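Local coordinates for flagellar hook-associated protein 2 (Bdellovibrio bacteriovorus, PDB 6KTY) that probably caps the growing tip of the flagellar filament, where it helps incoming flagellin subunits to polymerise and keeps them from leaking away, at residues Val61-Phe66 with Thr72-Ile77; Gln90-Ala93 with Leu98-Gln101; Val102-Lys107 with Asn111-Leu116; Pro131-Leu136 with Gln140-Glu145; Ala150-Val155 with Glu161-Asp166. All blocks are in the same frame, centred on the assembly; numbering follows the deposited sequence.

Contact 1 (Val61-Phe66 with Thr72-Ile77); sequences VGYIKF and TKEVYI
Three hydrogen-bonded pairs carry the backbone part of this contact: Gly-62 with Ile-77, Ile-64 with Val-75 and Phe-66 with Lys-73, each bonded in both directions. The bonds are straightest at the Phe-66 end, where Lys-73 N gives to Phe-66 O at 2.7 Å with 177° at the hydrogen. Gly-62 sits at a corner of the chain, with backbone angles that would jam a CB against the carbonyl O before it.

Polar and charged groups line the face of Tyr-63, Lys-65, Glu-74 and Tyr-76. Glu-74 OE1 lies over the centre of the Tyr-63 ring, 3.1 Å from Tyr-63 CZ, with carboxylate and ring only 22° from parallel. Tyr-63 CG stands between its own backbone N and carbonyl carbon (chi1 70°), which lays the ring along its own strand with its edge toward Lys-65 N and one face turned to the carboxylate that Glu-74 sends across. The phenol oxygen is hydrogen-bonded to Lys-132. Lys-65 runs beside Glu-74, CG to CG 3.9 Å, but its NZ stays 4.9 Å from Glu-74 OE2, too far for a salt bridge.

Apolar contacts take the other face. Val-75 CG2 meets the edge of the Phe-66 ring, 3.7 Å from CE2. Helix 84-94 covers Val-75 and Ile-77 on this side. Together the strands form an antiparallel beta hairpin, two thirds of a three-stranded sheet completed by strand 129-136.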
# COMPACT_ATOMS: atom_id res chain seq x y z
N VAL A 61 41.17 21.66 3.51
CA VAL A 61 42.00 20.96 2.56
C VAL A 61 42.46 19.67 3.20
O VAL A 61 42.66 19.60 4.41
CB VAL A 61 43.21 21.83 2.11
CG1 VAL A 61 44.00 22.37 3.31
CG2 VAL A 61 44.11 21.07 1.18
N GLY A 62 42.60 18.64 2.38
CA GLY A 62 43.15 17.37 2.86
C GLY A 62 42.55 16.28 2.00
O GLY A 62 42.67 16.35 0.78
N TYR A 63 41.90 15.30 2.65
CA TYR A 63 41.24 14.23 1.93
C TYR A 63 40.09 13.57 2.69
O TYR A 63 39.96 13.69 3.92
CB TYR A 63 42.25 13.16 1.49
CG TYR A 63 42.86 12.31 2.59
CD1 TYR A 63 42.18 11.20 3.11
CD2 TYR A 63 44.11 12.58 3.08
CE1 TYR A 63 42.75 10.40 4.12
CE2 TYR A 63 44.68 11.80 4.08
CZ TYR A 63 44.00 10.70 4.59
OH TYR A 63 44.57 9.94 5.58
N ILE A 64 39.25 12.88 1.94
CA ILE A 64 38.21 12.04 2.52
C ILE A 64 38.51 10.59 2.11
O ILE A 64 38.78 10.32 0.94
CB ILE A 64 36.80 12.45 2.07
CG1 ILE A 64 36.47 13.86 2.58
CG2 ILE A 64 35.74 11.50 2.59
CD1 ILE A 64 35.32 14.47 1.82
N LYS A 65 38.50 9.70 3.10
CA LYS A 65 38.81 8.28 2.90
C LYS A 65 37.55 7.44 2.68
O LYS A 65 36.52 7.58 3.37
CB LYS A 65 39.61 7.77 4.12
CG LYS A 65 40.38 6.47 3.95
CD LYS A 65 41.43 6.33 5.06
CE LYS A 65 41.99 4.92 5.14
NZ LYS A 65 42.67 4.65 6.43
N PHE A 66 37.60 6.55 1.70
CA PHE A 66 36.52 5.60 1.48
C PHE A 66 37.12 4.20 1.44
O PHE A 66 38.20 4.01 0.85
CB PHE A 66 35.81 5.90 0.16
CG PHE A 66 35.30 7.30 0.07
CD1 PHE A 66 34.17 7.68 0.78
CD2 PHE A 66 35.97 8.25 -0.71
CE1 PHE A 66 33.70 8.98 0.71
CE2 PHE A 66 35.50 9.54 -0.79
CZ PHE A 66 34.35 9.91 -0.08
N THR A 72 41.01 0.74 -0.74
CA THR A 72 40.95 1.99 -0.05
C THR A 72 41.08 3.11 -1.07
O THR A 72 42.00 3.10 -1.90
CB THR A 72 42.12 2.15 0.96
OG1 THR A 72 42.10 1.06 1.88
CG2 THR A 72 41.98 3.49 1.71
N LYS A 73 40.18 4.08 -1.00
CA LYS A 73 40.22 5.23 -1.90
C LYS A 73 40.27 6.50 -1.07
O LYS A 73 39.52 6.67 -0.12
CB LYS A 73 39.01 5.23 -2.85
CG LYS A 73 38.82 3.94 -3.65
CD LYS A 73 39.87 3.75 -4.72
CE LYS A 73 39.61 2.51 -5.55
NZ LYS A 73 40.82 2.12 -6.33
N GLU A 74 41.21 7.38 -1.40
CA GLU A 74 41.34 8.64 -0.70
C GLU A 74 41.17 9.75 -1.70
O GLU A 74 42.03 9.89 -2.57
CB GLU A 74 42.71 8.73 -0.01
CG GLU A 74 42.81 7.82 1.23
CD GLU A 74 44.13 7.93 1.97
OE1 GLU A 74 44.72 9.04 2.02
OE2 GLU A 74 44.57 6.89 2.54
N VAL A 75 40.09 10.54 -1.56
CA VAL A 75 39.78 11.64 -2.48
C VAL A 75 40.32 12.95 -1.90
O VAL A 75 39.99 13.34 -0.79
CB VAL A 75 38.25 11.76 -2.72
CG1 VAL A 75 37.89 13.07 -3.43
CG2 VAL A 75 37.75 10.55 -3.55
N TYR A 76 41.18 13.61 -2.69
CA TYR A 76 41.91 14.79 -2.25
C TYR A 76 41.06 16.05 -2.39
O TYR A 76 40.64 16.42 -3.50
CB TYR A 76 43.19 14.96 -3.07
CG TYR A 76 44.09 13.73 -3.11
CD1 TYR A 76 44.41 13.04 -1.94
CD2 TYR A 76 44.60 13.25 -4.32
CE1 TYR A 76 45.24 11.90 -1.97
CE2 TYR A 76 45.42 12.13 -4.36
CZ TYR A 76 45.74 11.46 -3.18
OH TYR A 76 46.56 10.35 -3.22
N ILE A 77 40.87 16.74 -1.27
CA ILE A 77 40.09 17.98 -1.27
C ILE A 77 41.01 19.20 -1.27
O ILE A 77 41.76 19.47 -0.34
CB ILE A 77 39.11 17.99 -0.11
CG1 ILE A 77 38.15 16.79 -0.27
CG2 ILE A 77 38.35 19.32 -0.07
CD1 ILE A 77 37.50 16.73 -1.64

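Contact 2 (Gln90-Ala93 with Leu98-Gln101); sequences QINA and LKAQ
Helix residues Ile-91 and Asn-92 face the start of strand 98-104, with the two backbones nearest at Asn-92 and Lys-99, whose CA atoms are 5.6 Å apart. Asn-92 does most of the polar work: its carboxamide grips both the N-H and the C=O of Ala-100. Asn-92 OD1 accepts from Ala-100 N at 2.8 Å, a nearly straight bond (164° at the hydrogen) whose donor is tilted 18° from the carbonyl plane. Asn-92 ND2 gives to Ala-100 O at 3.2 Å, with that oxygen close to the amide plane. Two bonds to one residue fix the rotation of the carboxamide, and the side chain thereby takes the two hydrogen-bonding positions that Ala-100 would offer a neighbouring strand.

That edge is the outer one of a four-stranded antiparallel sheet within the chain; across its other edge, strand 113-119 bonds to Lys-99 and Gln-101. A short connection leads from the helix into this strand, and Ile-91, the residue before Asn-92, adds apolar packing. With CG2 anti to the backbone N, Ile-91 puts this methyl 4.0 Å from Ala-100 CB and 4.1 Å from Leu-98 CB, while its side chain also reaches Leu-115 and Val-117.

A water bridges the main chains, giving hydrogen bonds to Ile-91 O and Leu-98 O, each 2.9 Å from the water oxygen. On the strand's other side, Lys-99 NZ gives to Gln-101 OE1 at 2.9 Å, from above the carbonyl plane. Gln-101 NE2 bonds to Leu-172 O of the second subunit.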
# COMPACT_ATOMS: atom_id res chain seq x y z
N GLN A 90 34.48 17.23 -6.90
CA GLN A 90 35.79 16.52 -6.81
C GLN A 90 35.60 15.02 -6.53
O GLN A 90 36.31 14.18 -7.06
CB GLN A 90 36.69 17.15 -5.72
CG GLN A 90 37.15 18.59 -6.01
CD GLN A 90 38.09 19.21 -4.93
OE1 GLN A 90 39.26 18.81 -4.79
NE2 GLN A 90 37.59 20.24 -4.23
N ILE A 91 34.63 14.68 -5.67
CA ILE A 91 34.28 13.27 -5.45
C ILE A 91 33.79 12.69 -6.76
O ILE A 91 34.28 11.66 -7.18
CB ILE A 91 33.26 13.03 -4.32
CG1 ILE A 91 33.86 13.41 -2.95
CG2 ILE A 91 32.81 11.59 -4.27
CD1 ILE A 91 32.81 13.54 -1.77
N ASN A 92 32.88 13.37 -7.46
CA ASN A 92 32.41 12.80 -8.72
C ASN A 92 33.57 12.67 -9.74
O ASN A 92 33.70 11.65 -10.41
CB ASN A 92 31.25 13.59 -9.31
CG ASN A 92 29.97 13.42 -8.50
OD1 ASN A 92 29.74 12.36 -7.88
ND2 ASN A 92 29.12 14.47 -8.48
N ALA A 93 34.44 13.69 -9.83
CA ALA A 93 35.51 13.68 -10.84
C ALA A 93 36.58 12.64 -10.51
O ALA A 93 37.29 12.21 -11.39
CB ALA A 93 36.15 15.05 -10.99
N LEU A 98 31.84 6.25 -6.55
CA LEU A 98 30.97 7.02 -5.67
C LEU A 98 30.27 8.12 -6.45
O LEU A 98 30.80 8.61 -7.45
CB LEU A 98 31.75 7.61 -4.50
CG LEU A 98 32.40 6.56 -3.58
CD1 LEU A 98 33.25 7.26 -2.57
CD2 LEU A 98 31.39 5.67 -2.91
N LYS A 99 29.04 8.44 -6.05
CA LYS A 99 28.28 9.54 -6.67
C LYS A 99 27.89 10.47 -5.53
O LYS A 99 27.37 10.01 -4.51
CB LYS A 99 27.04 9.00 -7.40
CG LYS A 99 25.95 10.05 -7.76
CD LYS A 99 24.62 9.34 -8.13
CE LYS A 99 23.40 9.97 -7.46
NZ LYS A 99 23.50 9.99 -5.95
N ALA A 100 28.20 11.75 -5.67
CA ALA A 100 27.95 12.71 -4.62
C ALA A 100 26.90 13.68 -5.13
O ALA A 100 26.86 14.00 -6.31
CB ALA A 100 29.23 13.46 -4.29
N GLN A 101 26.05 14.15 -4.24
CA GLN A 101 25.21 15.30 -4.56
C GLN A 101 24.95 16.10 -3.31
O GLN A 101 25.11 15.60 -2.17
CB GLN A 101 23.91 14.84 -5.24
CG GLN A 101 23.03 13.95 -4.35
CD GLN A 101 21.82 13.36 -5.13
OE1 GLN A 101 21.98 12.51 -6.01
NE2 GLN A 101 20.63 13.81 -4.79
O HOH W 1 33.65 8.84 -7.63

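Contact 3 (Val102-Lys107 with Asn111-Leu116); sequences VVEDRK and NPFKLL
The Phe-113 ring meets Val-102 at its edge, where Val-102 CG1 comes near the ring plane, 4.1 Å from Phe-113 CD1. The Glu-104 carboxylate runs alongside, its plane 23° from that of the ring, with Glu-104 OE2 4.1 Å from Phe-113 CE1. Glu-104 also lies beside the Pro-112 ring, CG to Pro-112 CB 3.7 Å. Its OE1 receives a weak, long bond within a salt bridge from Arg-106 NE, while Arg-106 NH1 is held by Gln-109.

These strands make an antiparallel beta hairpin at the outer edge of a four-stranded sheet. Val-103 and Lys-114 form the hydrogen-bonded pair, bonded both ways, and Asp-105 N continues the ladder to Pro-112 O at 2.7 Å.

On the side of Val-103, the extended Lys-114 chain crosses to buried Asp-105 and forms a salt bridge, NZ to OD2 2.8 Å, on the anti side of that oxygen but tilted out of the carboxylate plane; the lysine probably stabilises the negative charge. Chi1 of 176° swings the Asp-105 carboxylate away from its own N. OD2 then takes the lysine, and OD1 is met from above the plane by Lys-107 N in an Asx turn. The same OD1 accepts from Glu-163 N of the second subunit.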
# COMPACT_ATOMS: atom_id res chain seq x y z
N VAL A 102 24.52 17.34 -3.48
CA VAL A 102 24.20 18.14 -2.29
C VAL A 102 22.68 18.23 -2.19
O VAL A 102 22.02 18.58 -3.15
CB VAL A 102 24.81 19.54 -2.36
CG1 VAL A 102 24.34 20.39 -1.20
CG2 VAL A 102 26.36 19.43 -2.40
N VAL A 103 22.13 17.88 -1.03
CA VAL A 103 20.70 17.92 -0.84
C VAL A 103 20.39 19.01 0.19
O VAL A 103 21.29 19.46 0.92
CB VAL A 103 20.13 16.53 -0.42
CG1 VAL A 103 20.44 15.46 -1.49
CG2 VAL A 103 20.64 16.12 0.96
N GLU A 104 19.13 19.45 0.22
CA GLU A 104 18.66 20.42 1.19
C GLU A 104 17.71 19.72 2.16
O GLU A 104 16.72 19.11 1.74
CB GLU A 104 17.95 21.56 0.47
CG GLU A 104 17.84 22.78 1.34
CD GLU A 104 17.47 24.04 0.59
OE1 GLU A 104 17.32 25.08 1.27
OE2 GLU A 104 17.35 24.00 -0.66
N ASP A 105 18.02 19.78 3.44
CA ASP A 105 17.23 19.14 4.48
C ASP A 105 16.82 20.18 5.49
O ASP A 105 17.64 20.64 6.30
CB ASP A 105 18.03 18.04 5.16
CG ASP A 105 17.29 17.39 6.35
OD1 ASP A 105 16.08 17.60 6.56
OD2 ASP A 105 17.96 16.66 7.09
N ARG A 106 15.53 20.51 5.49
CA ARG A 106 14.98 21.56 6.37
C ARG A 106 14.81 21.19 7.85
O ARG A 106 14.28 21.99 8.62
CB ARG A 106 13.62 22.02 5.85
CG ARG A 106 13.64 22.57 4.44
CD ARG A 106 14.74 23.58 4.25
NE ARG A 106 14.51 24.46 3.10
CZ ARG A 106 13.64 25.48 3.09
NH1 ARG A 106 12.89 25.76 4.15
NH2 ARG A 106 13.51 26.22 1.99
N LYS A 107 15.26 20.00 8.24
CA LYS A 107 15.32 19.63 9.67
C LYS A 107 16.05 20.71 10.49
O LYS A 107 15.63 21.04 11.59
CB LYS A 107 16.04 18.27 9.81
CG LYS A 107 15.64 17.46 11.03
CD LYS A 107 16.22 16.05 10.95
N ASN A 111 20.89 25.41 8.69
CA ASN A 111 21.97 24.62 8.10
C ASN A 111 21.39 23.50 7.25
O ASN A 111 21.52 22.32 7.57
CB ASN A 111 22.87 24.05 9.19
CG ASN A 111 23.55 25.16 10.01
OD1 ASN A 111 24.36 25.91 9.49
ND2 ASN A 111 23.22 25.23 11.29
N PRO A 112 20.73 23.88 6.16
CA PRO A 112 19.95 22.91 5.42
C PRO A 112 20.78 22.06 4.44
O PRO A 112 20.35 20.95 4.09
CB PRO A 112 18.94 23.79 4.68
CG PRO A 112 19.63 25.05 4.43
CD PRO A 112 20.68 25.20 5.52
N PHE A 113 21.97 22.51 4.03
CA PHE A 113 22.66 21.84 2.92
C PHE A 113 23.51 20.66 3.41
O PHE A 113 24.30 20.81 4.34
CB PHE A 113 23.51 22.82 2.10
CG PHE A 113 22.69 23.86 1.38
CD1 PHE A 113 22.11 23.59 0.15
CD2 PHE A 113 22.51 25.12 1.94
CE1 PHE A 113 21.37 24.57 -0.53
CE2 PHE A 113 21.75 26.08 1.28
CZ PHE A 113 21.18 25.81 0.05
N LYS A 114 23.32 19.50 2.79
CA LYS A 114 24.09 18.30 3.14
C LYS A 114 24.68 17.58 1.97
O LYS A 114 24.08 17.55 0.87
CB LYS A 114 23.22 17.36 3.95
CG LYS A 114 22.89 17.92 5.30
CD LYS A 114 21.88 17.05 5.98
CE LYS A 114 21.51 17.65 7.33
NZ LYS A 114 20.59 16.80 8.12
N LEU A 115 25.89 17.06 2.16
CA LEU A 115 26.54 16.25 1.14
C LEU A 115 26.08 14.82 1.33
O LEU A 115 26.13 14.30 2.45
CB LEU A 115 28.06 16.35 1.24
CG LEU A 115 28.88 15.54 0.21
CD1 LEU A 115 28.82 16.19 -1.18
CD2 LEU A 115 30.32 15.42 0.69
N LEU A 116 25.56 14.23 0.26
CA LEU A 116 25.18 12.82 0.23
C LEU A 116 26.14 12.09 -0.69
O LEU A 116 26.29 12.45 -1.87
CB LEU A 116 23.74 12.67 -0.29
CG LEU A 116 23.25 11.25 -0.70
CD1 LEU A 116 23.14 10.38 0.54
CD2 LEU A 116 21.88 11.30 -1.43

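Contact 4 (Pro131-Leu136 with Gln140-Glu145); sequences PKIYLL and QDMYFE
Strand 131-136 runs past residues 140-145 without pairing with them: the nearest CA atoms, of Ile-133 and Tyr-143, are 6.9 Å apart, and no hydrogen bond crosses. The contact therefore joins two sheets through side chains, since strand 129-136 is an outer strand of the three-stranded antiparallel sheet and Phe-144 begins strand 144-148 of the four-stranded one. The Asn-49 side chain, bonded to Asp-141 O and Tyr-143 N, ties down the approach to that strand.

Ile-133 is the centre of the packing. Its CG1 is anti to the carbonyl carbon and the chain runs on extended (chi2 162°), carrying CD1 between Met-142 and Phe-144. This methyl sits over one face of the Phe-144 ring, 4.2 Å from its centroid and 28° off the ring normal, a CH-pi contact. Phe-130 meets the same phenylalanine ring edge-to-face. Ile-133 CD1 also touches the main chain, 3.6 Å from Tyr-143 CA.

Met-142 is bent at both chi2 and chi3, and its buried side chain reaches Ile-64 of one sheet and Leu-115 of the other. Leu-135 CD1 approaches Met-142 CB at 4.4 Å, a looser touch than that of Ile-133 CD1, which lies 3.9 Å from Met-142 SD.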
# COMPACT_ATOMS: atom_id res chain seq x y z
N PRO A 131 35.47 5.99 6.87
CA PRO A 131 36.12 5.86 8.17
C PRO A 131 36.92 7.08 8.62
O PRO A 131 37.33 7.13 9.77
CB PRO A 131 37.07 4.67 7.95
CG PRO A 131 37.50 4.88 6.52
CD PRO A 131 36.21 5.23 5.83
N LYS A 132 37.16 8.03 7.74
CA LYS A 132 38.04 9.13 8.06
C LYS A 132 37.79 10.33 7.15
O LYS A 132 37.70 10.19 5.93
CB LYS A 132 39.51 8.67 7.95
CG LYS A 132 40.53 9.62 8.48
CD LYS A 132 41.96 9.25 7.96
CE LYS A 132 43.02 9.53 9.00
NZ LYS A 132 44.40 9.36 8.44
N ILE A 133 37.66 11.50 7.76
CA ILE A 133 37.69 12.77 7.03
C ILE A 133 38.85 13.55 7.64
O ILE A 133 38.88 13.75 8.86
CB ILE A 133 36.37 13.56 7.17
CG1 ILE A 133 35.23 12.79 6.54
CG2 ILE A 133 36.49 14.90 6.46
CD1 ILE A 133 33.85 13.26 7.00
N TYR A 134 39.84 13.89 6.83
CA TYR A 134 41.04 14.58 7.32
C TYR A 134 41.11 15.92 6.59
O TYR A 134 41.36 15.95 5.38
CB TYR A 134 42.29 13.74 7.08
N LEU A 135 40.85 17.00 7.32
CA LEU A 135 40.66 18.32 6.72
C LEU A 135 41.11 19.40 7.68
O LEU A 135 40.61 19.49 8.80
CB LEU A 135 39.19 18.58 6.35
CG LEU A 135 38.53 17.70 5.29
CD1 LEU A 135 36.99 17.86 5.32
CD2 LEU A 135 39.07 17.96 3.95
N LEU A 136 42.05 20.22 7.24
CA LEU A 136 42.58 21.30 8.04
C LEU A 136 42.07 22.60 7.49
O LEU A 136 41.73 22.68 6.30
CB LEU A 136 44.11 21.26 8.03
CG LEU A 136 44.78 20.04 8.68
CD1 LEU A 136 46.30 20.23 8.85
CD2 LEU A 136 44.13 19.69 10.04
N GLN A 140 34.19 25.31 8.84
CA GLN A 140 33.28 24.51 9.60
C GLN A 140 33.64 23.04 9.42
O GLN A 140 34.06 22.62 8.35
CB GLN A 140 31.85 24.78 9.11
CG GLN A 140 30.77 24.05 9.89
CD GLN A 140 29.39 24.14 9.25
OE1 GLN A 140 29.02 25.18 8.69
NE2 GLN A 140 28.64 23.05 9.32
N ASP A 141 33.42 22.27 10.48
CA ASP A 141 33.66 20.83 10.47
C ASP A 141 32.70 20.09 9.54
O ASP A 141 31.48 20.29 9.62
CB ASP A 141 33.45 20.28 11.90
CG ASP A 141 34.56 20.70 12.85
OD1 ASP A 141 35.70 20.98 12.40
OD2 ASP A 141 34.28 20.73 14.07
N MET A 142 33.24 19.25 8.66
CA MET A 142 32.41 18.31 7.90
C MET A 142 32.58 16.92 8.43
O MET A 142 33.69 16.46 8.63
CB MET A 142 32.77 18.28 6.40
CG MET A 142 31.64 17.73 5.57
SD MET A 142 31.78 15.99 5.16
CE MET A 142 32.62 16.23 3.58
N TYR A 143 31.45 16.26 8.63
CA TYR A 143 31.46 14.89 9.06
C TYR A 143 30.22 14.20 8.53
O TYR A 143 29.22 14.84 8.22
CB TYR A 143 31.58 14.77 10.61
CG TYR A 143 30.40 15.32 11.41
CD1 TYR A 143 30.31 16.68 11.71
CD2 TYR A 143 29.42 14.46 11.91
CE1 TYR A 143 29.25 17.17 12.46
CE2 TYR A 143 28.34 14.94 12.64
CZ TYR A 143 28.27 16.30 12.92
OH TYR A 143 27.21 16.76 13.64
N PHE A 144 30.31 12.90 8.41
CA PHE A 144 29.18 12.07 8.04
C PHE A 144 28.34 11.76 9.28
O PHE A 144 28.70 10.92 10.07
CB PHE A 144 29.70 10.79 7.35
CG PHE A 144 30.38 11.05 6.00
CD1 PHE A 144 29.72 11.77 5.00
CD2 PHE A 144 31.63 10.51 5.72
CE1 PHE A 144 30.30 11.98 3.77
CE2 PHE A 144 32.24 10.74 4.48
CZ PHE A 144 31.57 11.48 3.50
N GLU A 145 27.23 12.50 9.44
CA GLU A 145 26.34 12.39 10.61
C GLU A 145 25.60 11.05 10.54
O GLU A 145 25.25 10.45 11.56
CB GLU A 145 25.32 13.55 10.57
CG GLU A 145 24.76 14.02 11.93
CD GLU A 145 23.85 15.26 11.80
OE1 GLU A 145 23.62 15.76 10.68
OE2 GLU A 145 23.36 15.75 12.84

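Contact 5 (Ala150-Val155 with Glu161-Asp166); sequences AQNAKV and EIELPD
Asn-152 leads into an antiparallel beta hairpin, strands 153-157 and 160-164, and its side chain reaches across to the second strand. Asn-152 CB lies 3.2 Å from Leu-164 O. CG follows beside the backbone N, and from there the carboxamide splits its two ends. OD1 passes near Pro-165 CA and accepts a hydrogen bond from Asn-124 N. ND2 gives to Glu-163 OE1 at 2.9 Å, a nearly straight bond (165°) that meets the oxygen on its anti side. Amide and carboxylate planes stand 63° apart, yet the acceptor lies close to the amide plane. With both ends held, the carboxamide cannot turn over without losing its bonds.

The hairpin forms one edge of a five-stranded antiparallel sheet in this chain. Val-155 and Ile-162 bond in both directions; of the two bonds joining Ala-153 and Leu-164, the one from Ala-153 N is weak, bent to 127°. Outside the hairpin, Glu-163 N of this edge strand bonds to Asp-105 OD1 of the third subunit, whose Arg-106 packs on Asn-152 and Pro-165.

Lys-154 extends along the face that carries Glu-163, with its aliphatic part against the Glu-161 carboxylate, CD to OE1 3.7 Å. Its NZ remains 4.6 Å from Glu-161 OE1, beyond salt-bridge distance, though the opposite charges probably still attract weakly. The buried face holds Val-155, Ile-162 and Leu-164, with Phe-180 packed on Val-155 and Leu-164. Here Val-155 CG2 lies 3.7 Å from Ile-162 CG1 and 4.1 Å from Leu-164 CD1.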
# COMPACT_ATOMS: atom_id res chain seq x y z
N ALA A 150 25.51 -1.10 2.51
CA ALA A 150 24.93 -1.75 1.34
C ALA A 150 24.13 -2.97 1.81
O ALA A 150 24.54 -3.67 2.75
CB ALA A 150 26.01 -2.20 0.40
N GLN A 151 23.01 -3.22 1.15
CA GLN A 151 22.19 -4.39 1.47
C GLN A 151 21.62 -5.08 0.25
O GLN A 151 21.35 -4.47 -0.79
CB GLN A 151 20.99 -4.03 2.34
CG GLN A 151 21.28 -3.41 3.71
CD GLN A 151 20.00 -3.34 4.53
OE1 GLN A 151 19.30 -4.35 4.67
NE2 GLN A 151 19.68 -2.16 5.06
N ASN A 152 21.40 -6.39 0.42
CA ASN A 152 20.70 -7.18 -0.54
C ASN A 152 19.20 -6.79 -0.56
O ASN A 152 18.63 -6.35 0.45
CB ASN A 152 20.85 -8.69 -0.19
CG ASN A 152 22.28 -9.19 -0.29
OD1 ASN A 152 23.11 -8.64 -1.04
ND2 ASN A 152 22.57 -10.25 0.45
N ALA A 153 18.58 -6.97 -1.73
CA ALA A 153 17.13 -7.09 -1.82
C ALA A 153 16.65 -8.31 -1.06
O ALA A 153 17.36 -9.34 -0.94
CB ALA A 153 16.67 -7.16 -3.24
N LYS A 154 15.45 -8.19 -0.51
CA LYS A 154 14.79 -9.32 0.11
C LYS A 154 13.51 -9.50 -0.66
O LYS A 154 12.71 -8.55 -0.79
CB LYS A 154 14.49 -9.06 1.59
CG LYS A 154 15.74 -8.96 2.47
CD LYS A 154 15.37 -8.58 3.89
CE LYS A 154 16.57 -8.58 4.82
NZ LYS A 154 16.14 -8.06 6.18
N VAL A 155 13.33 -10.69 -1.21
CA VAL A 155 12.13 -11.03 -1.92
C VAL A 155 11.63 -12.39 -1.51
O VAL A 155 12.40 -13.27 -1.17
CB VAL A 155 12.36 -11.01 -3.43
CG1 VAL A 155 12.99 -9.65 -3.81
CG2 VAL A 155 13.25 -12.15 -3.85
N GLU A 161 11.61 -16.27 1.69
CA GLU A 161 12.39 -15.05 1.58
C GLU A 161 13.83 -15.41 1.19
O GLU A 161 14.46 -16.20 1.85
CB GLU A 161 12.38 -14.23 2.90
CG GLU A 161 13.21 -12.98 2.79
CD GLU A 161 13.12 -12.08 4.01
OE1 GLU A 161 14.15 -11.93 4.68
OE2 GLU A 161 12.02 -11.56 4.28
N ILE A 162 14.30 -14.87 0.07
CA ILE A 162 15.67 -15.02 -0.36
C ILE A 162 16.26 -13.64 -0.59
O ILE A 162 15.53 -12.63 -0.68
CB ILE A 162 15.79 -15.89 -1.62
CG1 ILE A 162 15.10 -15.23 -2.82
CG2 ILE A 162 15.21 -17.29 -1.35
CD1 ILE A 162 15.29 -15.97 -4.09
N GLU A 163 17.59 -13.59 -0.66
CA GLU A 163 18.30 -12.36 -0.86
C GLU A 163 18.94 -12.29 -2.24
O GLU A 163 19.56 -13.28 -2.72
CB GLU A 163 19.35 -12.17 0.25
CG GLU A 163 18.69 -11.84 1.56
CD GLU A 163 19.63 -11.52 2.71
OE1 GLU A 163 20.83 -11.24 2.51
OE2 GLU A 163 19.13 -11.51 3.85
N LEU A 164 18.81 -11.13 -2.86
CA LEU A 164 19.40 -10.86 -4.16
C LEU A 164 20.34 -9.62 -4.06
O LEU A 164 20.07 -8.68 -3.32
CB LEU A 164 18.34 -10.62 -5.21
CG LEU A 164 17.21 -11.66 -5.30
CD1 LEU A 164 16.27 -11.28 -6.41
CD2 LEU A 164 17.76 -13.03 -5.55
N PRO A 165 21.43 -9.64 -4.82
CA PRO A 165 22.37 -8.52 -4.81
C PRO A 165 21.85 -7.22 -5.43
O PRO A 165 22.22 -6.12 -4.98
CB PRO A 165 23.57 -9.08 -5.61
CG PRO A 165 23.01 -10.13 -6.47
CD PRO A 165 21.87 -10.75 -5.70
N ASP A 166 21.00 -7.34 -6.47
CA ASP A 166 20.50 -6.22 -7.24
C ASP A 166 18.96 -6.24 -7.26
O ASP A 166 18.33 -7.22 -6.84
CB ASP A 166 20.98 -6.29 -8.69
CG ASP A 166 22.51 -6.18 -8.82
OD1 ASP A 166 23.10 -5.27 -8.19
OD2 ASP A 166 23.10 -6.99 -9.58

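How the contacts relate
All five contacts belong to a fragment of the cap protein, with contact 5, in its C-terminal family region, about 30 Å from contact 1 between centres and across the chain's centre. Contacts 1, 3 and 5 are partly buried hairpins built on backbone ladders; contact 2 is buried, and contact 4 is a surface contact made by apolar packing, without a hydrogen bond across it. Contacts 2 and 3 share strand 98-104; contacts 1 and 4 meet in the three-stranded sheet. Helix 84-94 of contact 2 packs against contact 1. Asp-105 of contact 3 and Glu-163 of contact 5 are among the residues that join neighbouring subunits, and contact 2 also reaches one through Gln-101, whereas contacts 1 and 4 touch no other chain.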